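Local coordinates for protein fatty acid synthase 1, isoform A (Drosophila melanogaster, PDB 6FN6) that probably makes long-chain saturated fatty acids from acetyl-CoA and malonyl-CoA with NADPH, this piece being its modifying region of dehydratase, enoylreductase and ketoreductase domains, at residues L261-N269 against A549-L558; R283-I291 against V319-I327. All coordinates share one frame; numbering follows the deposited sequence.

Contact 1 of 2, residues L261-N269 against A549-L558; sequences LERYQFVPN and AWGTFRHLKL
Strands 261-268 and 549-557 pair antiparallel, hydrogen-bonded pairs at R263-L556, Q265-R554 and V267-T552 taking turns with non-hydrogen-bonded ones, and N269 N continues the bonding to W550 O at 3.0 Å. On the face that carries E262, Y264 and F266, the aromatics pack across the strands. H555 CB stands over the centre of the Y264 ring, 3.9 Å from its centroid, and the imidazole then turns its edge to that same ring in an offset edge-to-face pair, planes at 81°. The carboxylate of E262 approaches the imidazole too, OE1 lying 2.6 Å from H555 ND1. F266 has CG anti to its backbone N (chi1 177°), which lays the ring across the neighbouring strand: CE1 meets G551 CA at 3.4 Å, where no side chain intervenes, and CZ brings the ring edge to A549 O. F553 CE1 packs against F266 CB at 4.0 Å. On the reverse face, L556 CD2 lies over the R263 guanidinium and 3.4 Å from Q265 OE1, while L558 CD2 comes in at the guanidinium edge. Strand 257-268 thus lies between 549-557, at the antiparallel edge of the Rossmann-type strands of the pseudo-ketoreductase typical of animal fatty acid synthases, and 1162-1168, which leads on to the ketoreductase strands.

Contact 2 of 2, residues R283-I291 against V319-I327; sequences RLHALDVAI and VANRLLQII
D288 OD1 accepts a hydrogen bond from Q292 NE2 and lies 3.7 Å from I326 CG2 of the neighbouring helix, while OD2 faces K557 NZ of strand 549-557. The two helices, 279-296 and 320-329, pack on one side of a mixed sheet whose strand order matches the class I methyltransferase fold, consistent with the pseudo-methyltransferase domain of animal fatty acid synthases; 320-329 is the crossover helix between parallel strands 303-309 and 334-341. Their segment axes pass 10.0 Å apart at -47°, and no hydrogen bond links them. Branched aliphatic chains fill the interface. I291 CG2 touches I326 CG2 at 3.8 Å and I327 CG1 at 3.9 Å, I326 CD1 reaches D288 CA at 3.9 Å, and L323 CD2 is shared by L287 CD2 and I291 CG1. With the CG2 and CD1 contacts lost, an alanine in place of I326 would probably leave a gap facing I291 and D288. Towards the sheet, F376 and F378 of strand 374-380 back L287, I291, V319 and L323. R283, salt-bridged through NE to E407, rests its NH2 3.5 Å from V319 CG1. R322 folds back at chi2 and chi3 (65° and 63°), placing L284 CD1 over one guanidinium face and NE 3.8 Å from L284 CD2.

Contacts 1 and 2 lie about 14 Å apart between centres and touch directly, joining the strand pair between the pseudo-ketoreductase and ketoreductase strands to the helices of the probable pseudo-methyltransferase domain. K557, poorly ordered, points its NZ at D288 OD2, an ion pair whose modelled length is doubtful. Alongside it, K557 O comes within 3.5 Å of H285 CE1, and R554 CD packs on V289 CG1 at 3.8 Å. Q292, one turn beyond D288, ties the helix of contact 2 to contact 1: OE1 accepts from R554 NE, and NE2 donates to H555 O. Both contacts lie away from the predicted dehydratase residues H24 and D175.

Contact 1 of 2, residues L261-N269 against A549-L558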
loop_
_atom_site.group_PDB
_atom_site.type_symbol
_atom_site.label_atom_id
_atom_site.label_comp_id
_atom_site.label_asym_id
_atom_site.label_seq_id
_atom_site.Cartn_x
_atom_site.Cartn_y
_atom_site.Cartn_z
ATOM N N LEU A 261 -27.065 -45.898 -15.924
ATOM C CA LEU A 261 -28.247 -46.668 -15.558
ATOM C C LEU A 261 -28.630 -47.639 -16.665
ATOM O O LEU A 261 -28.630 -47.282 -17.845
ATOM C CB LEU A 261 -29.423 -45.740 -15.252
ATOM C CG LEU A 261 -29.381 -44.983 -13.923
ATOM C CD1 LEU A 261 -30.579 -44.057 -13.816
ATOM C CD2 LEU A 261 -29.331 -45.929 -12.731
ATOM N N GLU A 262 -28.954 -48.868 -16.275
ATOM C CA GLU A 262 -29.434 -49.870 -17.219
ATOM C C GLU A 262 -30.822 -50.344 -16.809
ATOM O O GLU A 262 -31.034 -50.758 -15.670
ATOM C CB GLU A 262 -28.467 -51.054 -17.292
ATOM C CG GLU A 262 -27.045 -50.666 -17.674
ATOM C CD GLU A 262 -26.126 -51.864 -17.807
ATOM O OE1 GLU A 262 -26.630 -53.007 -17.783
ATOM O OE2 GLU A 262 -24.902 -51.663 -17.939
ATOM N N ARG A 263 -31.761 -50.286 -17.746
ATOM C CA ARG A 263 -33.139 -50.671 -17.474
ATOM C C ARG A 263 -33.365 -52.151 -17.770
ATOM O O ARG A 263 -32.855 -52.685 -18.755
ATOM C CB ARG A 263 -34.103 -49.815 -18.297
ATOM C CG ARG A 263 -34.096 -50.127 -19.780
ATOM C CD ARG A 263 -35.002 -49.190 -20.554
ATOM N NE ARG A 263 -34.704 -49.220 -21.984
ATOM C CZ ARG A 263 -35.249 -50.064 -22.854
ATOM N NH1 ARG A 263 -36.134 -50.968 -22.455
ATOM N NH2 ARG A 263 -34.902 -50.002 -24.131
ATOM N N TYR A 264 -34.121 -52.809 -16.899
ATOM C CA TYR A 264 -34.494 -54.199 -17.109
ATOM C C TYR A 264 -35.754 -54.282 -17.959
ATOM O O TYR A 264 -36.618 -53.411 -17.882
ATOM C CB TYR A 264 -34.714 -54.905 -15.769
ATOM C CG TYR A 264 -33.433 -55.347 -15.108
ATOM C CD1 TYR A 264 -32.720 -54.480 -14.295
ATOM C CD2 TYR A 264 -32.934 -56.625 -15.298
ATOM C CE1 TYR A 264 -31.548 -54.873 -13.685
ATOM C CE2 TYR A 264 -31.759 -57.028 -14.693
ATOM C CZ TYR A 264 -31.071 -56.146 -13.889
ATOM O OH TYR A 264 -29.900 -56.535 -13.282
ATOM N N GLN A 265 -35.836 -55.314 -18.795
ATOM C CA GLN A 265 -37.048 -55.586 -19.562
ATOM C C GLN A 265 -37.092 -57.046 -19.998
ATOM O O GLN A 265 -36.067 -57.727 -20.036
ATOM C CB GLN A 265 -37.144 -54.675 -20.789
ATOM C CG GLN A 265 -35.992 -54.801 -21.775
ATOM C CD GLN A 265 -36.304 -54.154 -23.112
ATOM O OE1 GLN A 265 -35.815 -53.069 -23.423
ATOM N NE2 GLN A 265 -37.128 -54.822 -23.913
ATOM N N PHE A 266 -38.288 -57.515 -20.336
ATOM C CA PHE A 266 -38.473 -58.879 -20.808
ATOM C C PHE A 266 -38.095 -58.998 -22.280
ATOM O O PHE A 266 -38.617 -58.271 -23.126
ATOM C CB PHE A 266 -39.920 -59.327 -20.602
ATOM C CG PHE A 266 -40.209 -60.699 -21.140
ATOM C CD1 PHE A 266 -39.812 -61.827 -20.444
ATOM C CD2 PHE A 266 -40.875 -60.858 -22.343
ATOM C CE1 PHE A 266 -40.073 -63.089 -20.936
ATOM C CE2 PHE A 266 -41.140 -62.116 -22.842
ATOM C CZ PHE A 266 -40.738 -63.234 -22.138
ATOM N N VAL A 267 -37.172 -59.910 -22.572
ATOM C CA VAL A 267 -36.742 -60.169 -23.937
ATOM C C VAL A 267 -37.129 -61.594 -24.316
ATOM O O VAL A 267 -36.593 -62.550 -23.752
ATOM C CB VAL A 267 -35.227 -59.953 -24.103
ATOM C CG1 VAL A 267 -34.795 -60.226 -25.542
ATOM C CG2 VAL A 267 -34.837 -58.548 -23.686
ATOM N N PRO A 268 -38.072 -61.749 -25.260
ATOM C CA PRO A 268 -38.404 -63.106 -25.709
ATOM C C PRO A 268 -37.192 -63.814 -26.306
ATOM O O PRO A 268 -36.374 -63.156 -26.951
ATOM C CB PRO A 268 -39.478 -62.876 -26.779
ATOM C CG PRO A 268 -40.021 -61.521 -26.512
ATOM C CD PRO A 268 -38.884 -60.730 -25.947
ATOM N N ASN A 269 -37.076 -65.121 -26.093
ATOM C CA ASN A 269 -36.027 -65.899 -26.738
ATOM C C ASN A 269 -36.112 -65.669 -28.241
ATOM O O ASN A 269 -35.097 -65.515 -28.922
ATOM C CB ASN A 269 -36.161 -67.388 -26.414
ATOM C CG ASN A 269 -35.949 -67.695 -24.939
ATOM O OD1 ASN A 269 -36.617 -68.563 -24.380
ATOM N ND2 ASN A 269 -35.003 -67.005 -24.311
ATOM N N ALA A 549 -44.932 -66.385 -24.432
ATOM C CA ALA A 549 -43.557 -66.401 -24.920
ATOM C C ALA A 549 -42.555 -66.590 -23.789
ATOM O O ALA A 549 -42.605 -65.898 -22.772
ATOM C CB ALA A 549 -43.253 -65.115 -25.673
ATOM N N TRP A 550 -41.646 -67.542 -23.979
ATOM C CA TRP A 550 -40.547 -67.748 -23.050
ATOM C C TRP A 550 -39.487 -66.680 -23.267
ATOM O O TRP A 550 -39.262 -66.239 -24.394
ATOM C CB TRP A 550 -39.942 -69.140 -23.227
ATOM C CG TRP A 550 -40.834 -70.242 -22.752
ATOM C CD1 TRP A 550 -41.524 -71.128 -23.524
ATOM C CD2 TRP A 550 -41.129 -70.580 -21.389
ATOM N NE1 TRP A 550 -42.232 -71.996 -22.729
ATOM C CE2 TRP A 550 -42.005 -71.683 -21.415
ATOM C CE3 TRP A 550 -40.734 -70.060 -20.153
ATOM C CZ2 TRP A 550 -42.496 -72.272 -20.253
ATOM C CZ3 TRP A 550 -41.222 -70.648 -19.000
ATOM C CH2 TRP A 550 -42.095 -71.742 -19.058
ATOM N N GLY A 551 -38.833 -66.269 -22.188
ATOM C CA GLY A 551 -37.787 -65.270 -22.278
ATOM C C GLY A 551 -37.044 -65.054 -20.976
ATOM O O GLY A 551 -37.155 -65.843 -20.040
ATOM N N THR A 552 -36.285 -63.969 -20.925
ATOM C CA THR A 552 -35.510 -63.617 -19.746
ATOM C C THR A 552 -35.611 -62.120 -19.491
ATOM O O THR A 552 -36.083 -61.369 -20.346
ATOM C CB THR A 552 -34.027 -63.991 -19.910
ATOM O OG1 THR A 552 -33.467 -63.254 -21.004
ATOM C CG2 THR A 552 -33.875 -65.475 -20.182
ATOM N N PHE A 553 -35.185 -61.695 -18.306
ATOM C CA PHE A 553 -35.074 -60.274 -18.001
ATOM C C PHE A 553 -33.633 -59.824 -18.189
ATOM O O PHE A 553 -32.738 -60.257 -17.465
ATOM C CB PHE A 553 -35.547 -59.981 -16.580
ATOM C CG PHE A 553 -37.036 -59.926 -16.445
ATOM C CD1 PHE A 553 -37.741 -58.824 -16.890
ATOM C CD2 PHE A 553 -37.733 -60.980 -15.879
ATOM C CE1 PHE A 553 -39.114 -58.767 -16.772
ATOM C CE2 PHE A 553 -39.109 -60.932 -15.758
ATOM C CZ PHE A 553 -39.800 -59.823 -16.206
ATOM N N ARG A 554 -33.414 -58.962 -19.176
ATOM C CA ARG A 554 -32.074 -58.487 -19.497
ATOM C C ARG A 554 -31.956 -56.982 -19.255
ATOM O O ARG A 554 -32.935 -56.244 -19.378
ATOM C CB ARG A 554 -31.729 -58.820 -20.949
ATOM C CG ARG A 554 -31.831 -60.302 -21.294
ATOM C CD ARG A 554 -30.522 -61.048 -21.054
ATOM N NE ARG A 554 -30.103 -61.051 -19.652
ATOM C CZ ARG A 554 -30.375 -62.019 -18.778
ATOM N NH1 ARG A 554 -31.085 -63.084 -19.137
ATOM N NH2 ARG A 554 -29.936 -61.921 -17.531
ATOM N N HIS A 555 -30.757 -56.536 -18.898
ATOM C CA HIS A 555 -30.513 -55.121 -18.627
ATOM C C HIS A 555 -29.825 -54.448 -19.812
ATOM O O HIS A 555 -28.763 -54.883 -20.255
ATOM C CB HIS A 555 -29.673 -54.949 -17.359
ATOM C CG HIS A 555 -28.429 -55.780 -17.336
ATOM N ND1 HIS A 555 -27.347 -55.526 -18.151
ATOM C CD2 HIS A 555 -28.090 -56.854 -16.585
ATOM C CE1 HIS A 555 -26.398 -56.412 -17.907
ATOM N NE2 HIS A 555 -26.824 -57.229 -16.961
ATOM N N LEU A 556 -30.448 -53.389 -20.321
ATOM C CA LEU A 556 -29.949 -52.682 -21.496
ATOM C C LEU A 556 -29.332 -51.330 -21.131
ATOM O O LEU A 556 -29.866 -50.592 -20.300
ATOM C CB LEU A 556 -31.080 -52.482 -22.504
ATOM C CG LEU A 556 -31.335 -53.627 -23.489
ATOM C CD1 LEU A 556 -31.475 -54.962 -22.776
ATOM C CD2 LEU A 556 -32.580 -53.339 -24.310
ATOM N N LYS A 557 -28.208 -51.015 -21.769
ATOM C CA LYS A 557 -27.513 -49.748 -21.550
ATOM C C LYS A 557 -28.331 -48.582 -22.101
ATOM O O LYS A 557 -28.767 -48.614 -23.252
ATOM C CB LYS A 557 -26.130 -49.762 -22.212
ATOM C CG LYS A 557 -25.109 -50.692 -21.562
ATOM C CD LYS A 557 -23.920 -50.927 -22.491
ATOM C CE LYS A 557 -22.966 -52.000 -21.976
ATOM N NZ LYS A 557 -23.646 -53.292 -21.695
ATOM N N LEU A 558 -28.545 -47.559 -21.280
ATOM C CA LEU A 558 -29.322 -46.393 -21.701
ATOM C C LEU A 558 -28.453 -45.418 -22.505
ATOM O O LEU A 558 -27.271 -45.228 -22.209
ATOM C CB LEU A 558 -29.937 -45.695 -20.486
ATOM C CG LEU A 558 -31.009 -46.510 -19.748
ATOM C CD1 LEU A 558 -31.362 -45.872 -18.415
ATOM C CD2 LEU A 558 -32.261 -46.682 -20.601
#

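Contact 2 of 2, residues R283-I291 against V319-I327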
loop_
_atom_site.group_PDB
_atom_site.type_symbol
_atom_site.label_atom_id
_atom_site.label_comp_id
_atom_site.label_asym_id
_atom_site.label_seq_id
_atom_site.Cartn_x
_atom_site.Cartn_y
_atom_site.Cartn_z
ATOM N N ARG A 283 -28.166 -53.729 -32.913
ATOM C CA ARG A 283 -27.215 -54.827 -33.028
ATOM C C ARG A 283 -26.369 -54.967 -31.768
ATOM O O ARG A 283 -26.172 -56.072 -31.264
ATOM C CB ARG A 283 -26.317 -54.621 -34.246
ATOM C CG ARG A 283 -25.431 -55.809 -34.585
ATOM C CD ARG A 283 -24.895 -55.702 -36.004
ATOM N NE ARG A 283 -23.873 -56.706 -36.287
ATOM C CZ ARG A 283 -22.586 -56.561 -35.990
ATOM N NH1 ARG A 283 -22.156 -55.457 -35.389
ATOM N NH2 ARG A 283 -21.722 -57.522 -36.285
ATOM N N LEU A 284 -25.856 -53.848 -31.271
ATOM C CA LEU A 284 -25.047 -53.856 -30.060
ATOM C C LEU A 284 -25.834 -54.439 -28.888
ATOM O O LEU A 284 -25.294 -55.210 -28.096
ATOM C CB LEU A 284 -24.559 -52.444 -29.727
ATOM C CG LEU A 284 -23.499 -51.855 -30.665
ATOM C CD1 LEU A 284 -23.106 -50.465 -30.202
ATOM C CD2 LEU A 284 -22.264 -52.743 -30.775
ATOM N N HIS A 285 -27.104 -54.061 -28.776
ATOM C CA HIS A 285 -27.977 -54.607 -27.739
ATOM C C HIS A 285 -28.160 -56.118 -27.902
ATOM O O HIS A 285 -28.145 -56.866 -26.924
ATOM C CB HIS A 285 -29.337 -53.908 -27.758
ATOM C CG HIS A 285 -29.332 -52.553 -27.127
ATOM N ND1 HIS A 285 -28.357 -52.150 -26.231
ATOM C CD2 HIS A 285 -30.171 -51.500 -27.256
ATOM C CE1 HIS A 285 -28.604 -50.917 -25.841
ATOM N NE2 HIS A 285 -29.702 -50.495 -26.449
ATOM N N ALA A 286 -28.337 -56.561 -29.142
ATOM C CA ALA A 286 -28.481 -57.981 -29.422
ATOM C C ALA A 286 -27.269 -58.741 -28.890
ATOM O O ALA A 286 -27.410 -59.792 -28.263
ATOM C CB ALA A 286 -28.652 -58.217 -30.919
ATOM N N LEU A 287 -26.079 -58.203 -29.139
ATOM C CA LEU A 287 -24.846 -58.807 -28.643
ATOM C C LEU A 287 -24.783 -58.748 -27.120
ATOM O O LEU A 287 -24.309 -59.681 -26.474
ATOM C CB LEU A 287 -23.619 -58.110 -29.240
ATOM C CG LEU A 287 -23.401 -58.279 -30.745
ATOM C CD1 LEU A 287 -22.475 -57.201 -31.270
ATOM C CD2 LEU A 287 -22.839 -59.658 -31.048
ATOM N N ASP A 288 -25.247 -57.640 -26.556
ATOM C CA ASP A 288 -25.262 -57.470 -25.110
ATOM C C ASP A 288 -26.168 -58.508 -24.453
ATOM O O ASP A 288 -25.824 -59.080 -23.420
ATOM C CB ASP A 288 -25.719 -56.059 -24.744
ATOM C CG ASP A 288 -25.301 -55.658 -23.345
ATOM O OD1 ASP A 288 -25.205 -56.542 -22.468
ATOM O OD2 ASP A 288 -25.057 -54.454 -23.124
ATOM N N VAL A 289 -27.326 -58.746 -25.058
ATOM C CA VAL A 289 -28.263 -59.728 -24.534
ATOM C C VAL A 289 -27.647 -61.119 -24.626
ATOM O O VAL A 289 -27.779 -61.928 -23.708
ATOM C CB VAL A 289 -29.608 -59.674 -25.284
ATOM C CG1 VAL A 289 -30.493 -60.848 -24.882
ATOM C CG2 VAL A 289 -30.318 -58.362 -25.017
ATOM N N ALA A 290 -26.971 -61.390 -25.736
ATOM C CA ALA A 290 -26.403 -62.710 -25.979
ATOM C C ALA A 290 -25.374 -63.072 -24.917
ATOM O O ALA A 290 -25.427 -64.153 -24.332
ATOM C CB ALA A 290 -25.776 -62.765 -27.360
ATOM N N ILE A 291 -24.435 -62.166 -24.671
ATOM C CA ILE A 291 -23.378 -62.409 -23.698
ATOM C C ILE A 291 -23.985 -62.558 -22.307
ATOM O O ILE A 291 -23.521 -63.363 -21.499
ATOM C CB ILE A 291 -22.323 -61.286 -23.735
ATOM C CG1 ILE A 291 -21.581 -61.291 -25.076
ATOM C CG2 ILE A 291 -21.337 -61.419 -22.574
ATOM C CD1 ILE A 291 -20.741 -62.529 -25.336
ATOM N N VAL A 319 -16.353 -57.369 -33.869
ATOM C CA VAL A 319 -17.017 -56.957 -32.633
ATOM C C VAL A 319 -16.252 -57.377 -31.378
ATOM O O VAL A 319 -16.678 -57.069 -30.263
ATOM C CB VAL A 319 -18.457 -57.515 -32.576
ATOM C CG1 VAL A 319 -19.260 -57.060 -33.789
ATOM C CG2 VAL A 319 -18.452 -59.044 -32.476
ATOM N N ALA A 320 -15.141 -58.086 -31.560
ATOM C CA ALA A 320 -14.372 -58.640 -30.447
ATOM C C ALA A 320 -14.234 -57.676 -29.265
ATOM O O ALA A 320 -14.470 -58.057 -28.116
ATOM C CB ALA A 320 -12.992 -59.057 -30.930
ATOM N N ASN A 321 -13.853 -56.433 -29.547
ATOM C CA ASN A 321 -13.653 -55.442 -28.494
ATOM C C ASN A 321 -14.927 -55.255 -27.682
ATOM O O ASN A 321 -14.892 -55.232 -26.452
ATOM C CB ASN A 321 -13.210 -54.102 -29.086
ATOM C CG ASN A 321 -11.748 -54.096 -29.489
ATOM O OD1 ASN A 321 -10.998 -55.017 -29.162
ATOM N ND2 ASN A 321 -11.331 -53.050 -30.194
ATOM N N ARG A 322 -16.051 -55.111 -28.377
ATOM C CA ARG A 322 -17.334 -54.908 -27.716
ATOM C C ARG A 322 -17.685 -56.091 -26.821
ATOM O O ARG A 322 -18.189 -55.910 -25.714
ATOM C CB ARG A 322 -18.440 -54.683 -28.750
ATOM C CG ARG A 322 -19.811 -54.391 -28.150
ATOM C CD ARG A 322 -19.841 -53.078 -27.379
ATOM N NE ARG A 322 -19.568 -51.928 -28.237
ATOM C CZ ARG A 322 -19.384 -50.689 -27.791
ATOM N NH1 ARG A 322 -19.438 -50.429 -26.491
ATOM N NH2 ARG A 322 -19.141 -49.706 -28.647
ATOM N N LEU A 323 -17.423 -57.302 -27.302
ATOM C CA LEU A 323 -17.719 -58.500 -26.527
ATOM C C LEU A 323 -16.902 -58.522 -25.241
ATOM O O LEU A 323 -17.449 -58.703 -24.157
ATOM C CB LEU A 323 -17.445 -59.761 -27.347
ATOM C CG LEU A 323 -18.220 -59.911 -28.657
ATOM C CD1 LEU A 323 -17.878 -61.237 -29.316
ATOM C CD2 LEU A 323 -19.724 -59.792 -28.433
ATOM N N LEU A 324 -15.592 -58.333 -25.365
ATOM C CA LEU A 324 -14.724 -58.322 -24.195
ATOM C C LEU A 324 -15.134 -57.201 -23.245
ATOM O O LEU A 324 -15.014 -57.329 -22.026
ATOM C CB LEU A 324 -13.261 -58.157 -24.611
ATOM C CG LEU A 324 -12.238 -58.120 -23.472
ATOM C CD1 LEU A 324 -12.311 -59.378 -22.613
ATOM C CD2 LEU A 324 -10.831 -57.929 -24.023
ATOM N N GLN A 325 -15.624 -56.105 -23.811
ATOM C CA GLN A 325 -16.048 -54.962 -23.016
ATOM C C GLN A 325 -17.292 -55.301 -22.196
ATOM O O GLN A 325 -17.425 -54.874 -21.049
ATOM C CB GLN A 325 -16.310 -53.756 -23.918
ATOM C CG GLN A 325 -16.365 -52.436 -23.175
ATOM C CD GLN A 325 -16.559 -51.254 -24.101
ATOM O OE1 GLN A 325 -16.021 -51.221 -25.209
ATOM N NE2 GLN A 325 -17.336 -50.275 -23.653
ATOM N N ILE A 326 -18.200 -56.070 -22.788
ATOM C CA ILE A 326 -19.411 -56.499 -22.096
ATOM C C ILE A 326 -19.035 -57.458 -20.973
ATOM O O ILE A 326 -19.555 -57.363 -19.860
ATOM C CB ILE A 326 -20.408 -57.153 -23.070
ATOM C CG1 ILE A 326 -20.842 -56.160 -24.145
ATOM C CG2 ILE A 326 -21.636 -57.650 -22.323
ATOM C CD1 ILE A 326 -21.435 -56.816 -25.377
ATOM N N ILE A 327 -18.132 -58.386 -21.272
ATOM C CA ILE A 327 -17.697 -59.377 -20.299
ATOM C C ILE A 327 -17.029 -58.670 -19.125
ATOM O O ILE A 327 -17.455 -58.814 -17.977
ATOM C CB ILE A 327 -16.749 -60.410 -20.940
ATOM C CG1 ILE A 327 -17.478 -61.182 -22.043
ATOM C CG2 ILE A 327 -16.208 -61.373 -19.884
ATOM C CD1 ILE A 327 -16.571 -62.028 -22.913
#